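Local coordinates for UPF0336 protein Rv0637 (Mycobacterium tuberculosis, PDB 5ZY8) that probably serves as the HadC subunit of a hot-dog-fold (3R)-hydroxyacyl-[acyl-carrier-protein] dehydratase, at residues D108-D113 with V122-C127. Residues are numbered along the deposited sequence; the frame is centred on the assembly and turned at random.
Sequences DIHSVD and VTRNLC
D108 and R124 form an antiparallel hydrogen-bonded pair, joined by D108 N to R124 O (2.8 Å) and R124 N to D108 O (2.9 Å). I109 faces T123 as a non-hydrogen-bonded pair. Beyond it the register slips by one residue: H110 and S111 both stand opposite V122, a classic beta bulge. V122 O takes the H110 N-H at 2.7 Å, nearly in line with the C=O but bent at the hydrogen (144°), and S111 N makes a weak second hydrogen bond to the same oxygen (3.4 Å); V122 N returns a bond to S111 O. Among side chains, H110 and V122 run side by side, CG1 of V122 lying 3.7 Å from H110 CB, while S111 CB and OG rest against V122 CB and CG2. H110 CG lies anti to its own backbone N (chi1 -165°), and H110 ND1 hydrogen-bonds S111 OG at 3.2 Å. The charged pair is loose: D108 OD2 meets the guanidinium edge at R124 NE over a long 3.8 Å, and each group has a stronger partner, R106 for D108 and E137 for R124. D108, S111, V122 and R124 share one face; on the opposite one, with T123, I109 packs on F71 of helix 61-74. This hot-dog hairpin is flanked by strands 11-19 and 134-143.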
loop_
_atom_site.group_PDB
_atom_site.type_symbol
_atom_site.label_atom_id
_atom_site.label_comp_id
_atom_site.label_asym_id
_atom_site.label_seq_id
_atom_site.Cartn_x
_atom_site.Cartn_y
_atom_site.Cartn_z
ATOM N N ASP C 108 10.521 11.872 19.822
ATOM C CA ASP C 108 11.319 12.036 21.027
ATOM C C ASP C 108 11.493 10.695 21.725
ATOM O O ASP C 108 10.602 9.842 21.710
ATOM C CB ASP C 108 10.668 13.020 22.019
ATOM C CG ASP C 108 10.333 14.373 21.399
ATOM O OD1 ASP C 108 10.731 14.610 20.240
ATOM O OD2 ASP C 108 9.690 15.211 22.085
ATOM N N ILE C 109 12.625 10.541 22.400
ATOM C CA ILE C 109 12.815 9.401 23.285
ATOM C C ILE C 109 12.174 9.737 24.628
ATOM O O ILE C 109 12.676 10.573 25.389
ATOM C CB ILE C 109 14.291 9.041 23.447
ATOM C CG1 ILE C 109 14.875 8.692 22.081
ATOM C CG2 ILE C 109 14.437 7.917 24.473
ATOM C CD1 ILE C 109 14.698 7.256 21.676
ATOM N N HIS C 110 11.036 9.106 24.897
ATOM C CA HIS C 110 10.239 9.437 26.066
ATOM C C HIS C 110 10.803 8.781 27.318
ATOM O O HIS C 110 10.821 9.402 28.384
ATOM C CB HIS C 110 8.790 9.011 25.834
ATOM C CG HIS C 110 7.812 9.615 26.792
ATOM N ND1 HIS C 110 7.335 8.935 27.894
ATOM C CD2 HIS C 110 7.211 10.828 26.810
ATOM C CE1 HIS C 110 6.483 9.704 28.549
ATOM N NE2 HIS C 110 6.389 10.856 27.911
ATOM N N SER C 111 11.281 7.543 27.208
ATOM C CA SER C 111 11.761 6.794 28.361
ATOM C C SER C 111 12.702 5.710 27.868
ATOM O O SER C 111 12.533 5.179 26.767
ATOM C CB SER C 111 10.620 6.123 29.147
ATOM O OG SER C 111 9.447 6.910 29.183
ATOM N N VAL C 112 13.671 5.367 28.713
ATOM C CA VAL C 112 14.578 4.248 28.478
ATOM C C VAL C 112 14.698 3.511 29.801
ATOM O O VAL C 112 15.000 4.124 30.829
ATOM C CB VAL C 112 15.972 4.691 27.983
ATOM C CG1 VAL C 112 16.872 3.478 27.763
ATOM C CG2 VAL C 112 15.867 5.515 26.716
ATOM N N ASP C 113 14.466 2.206 29.779
ATOM C CA ASP C 113 14.633 1.363 30.952
ATOM C C ASP C 113 15.397 0.104 30.579
ATOM O O ASP C 113 15.870 -0.064 29.448
ATOM C CB ASP C 113 13.282 0.991 31.579
ATOM C CG ASP C 113 12.854 1.950 32.672
ATOM O OD1 ASP C 113 12.968 3.179 32.483
ATOM O OD2 ASP C 113 12.403 1.462 33.731
ATOM N N VAL C 122 10.506 3.895 25.069
ATOM C CA VAL C 122 9.214 4.472 24.721
ATOM C C VAL C 122 9.491 5.630 23.783
ATOM O O VAL C 122 10.075 6.643 24.189
ATOM C CB VAL C 122 8.435 4.943 25.955
ATOM C CG1 VAL C 122 7.158 5.649 25.530
ATOM C CG2 VAL C 122 8.117 3.765 26.852
ATOM N N THR C 123 9.095 5.477 22.524
ATOM C CA THR C 123 9.169 6.566 21.567
ATOM C C THR C 123 7.861 7.345 21.572
ATOM O O THR C 123 6.781 6.764 21.719
ATOM C CB THR C 123 9.480 6.033 20.168
ATOM O OG1 THR C 123 8.326 5.376 19.623
ATOM C CG2 THR C 123 10.634 5.051 20.238
ATOM N N ARG C 124 7.967 8.664 21.395
ATOM C CA ARG C 124 6.820 9.555 21.241
ATOM C C ARG C 124 6.943 10.202 19.871
ATOM O O ARG C 124 7.879 10.967 19.623
ATOM C CB ARG C 124 6.771 10.605 22.358
ATOM C CG ARG C 124 5.854 11.815 22.102
ATOM C CD ARG C 124 5.943 12.824 23.260
ATOM N NE ARG C 124 6.143 14.217 22.849
ATOM C CZ ARG C 124 5.293 15.210 23.108
ATOM N NH1 ARG C 124 5.569 16.444 22.703
ATOM N NH2 ARG C 124 4.171 14.972 23.775
ATOM N N ASN C 125 6.020 9.883 18.981
ATOM C CA ASN C 125 6.008 10.469 17.650
ATOM C C ASN C 125 5.013 11.622 17.642
ATOM O O ASN C 125 3.807 11.426 17.823
ATOM C CB ASN C 125 5.693 9.412 16.596
ATOM C CG ASN C 125 6.808 8.382 16.471
ATOM O OD1 ASN C 125 6.912 7.457 17.289
ATOM N ND2 ASN C 125 7.686 8.576 15.485
ATOM N N LEU C 126 5.545 12.824 17.454
ATOM C CA LEU C 126 4.780 14.057 17.339
ATOM C C LEU C 126 4.464 14.359 15.880
ATOM O O LEU C 126 5.355 14.303 15.025
ATOM C CB LEU C 126 5.598 15.197 17.934
ATOM C CG LEU C 126 4.840 16.393 18.471
ATOM C CD1 LEU C 126 4.356 16.071 19.877
ATOM C CD2 LEU C 126 5.708 17.643 18.449
ATOM N N CYS C 127 3.208 14.690 15.589
ATOM C CA CYS C 127 2.807 15.045 14.229
ATOM C C CYS C 127 2.192 16.436 14.227
ATOM O O CYS C 127 1.225 16.700 14.953
ATOM C CB CYS C 127 1.839 14.024 13.620
ATOM S SG CYS C 127 2.459 12.345 13.639
#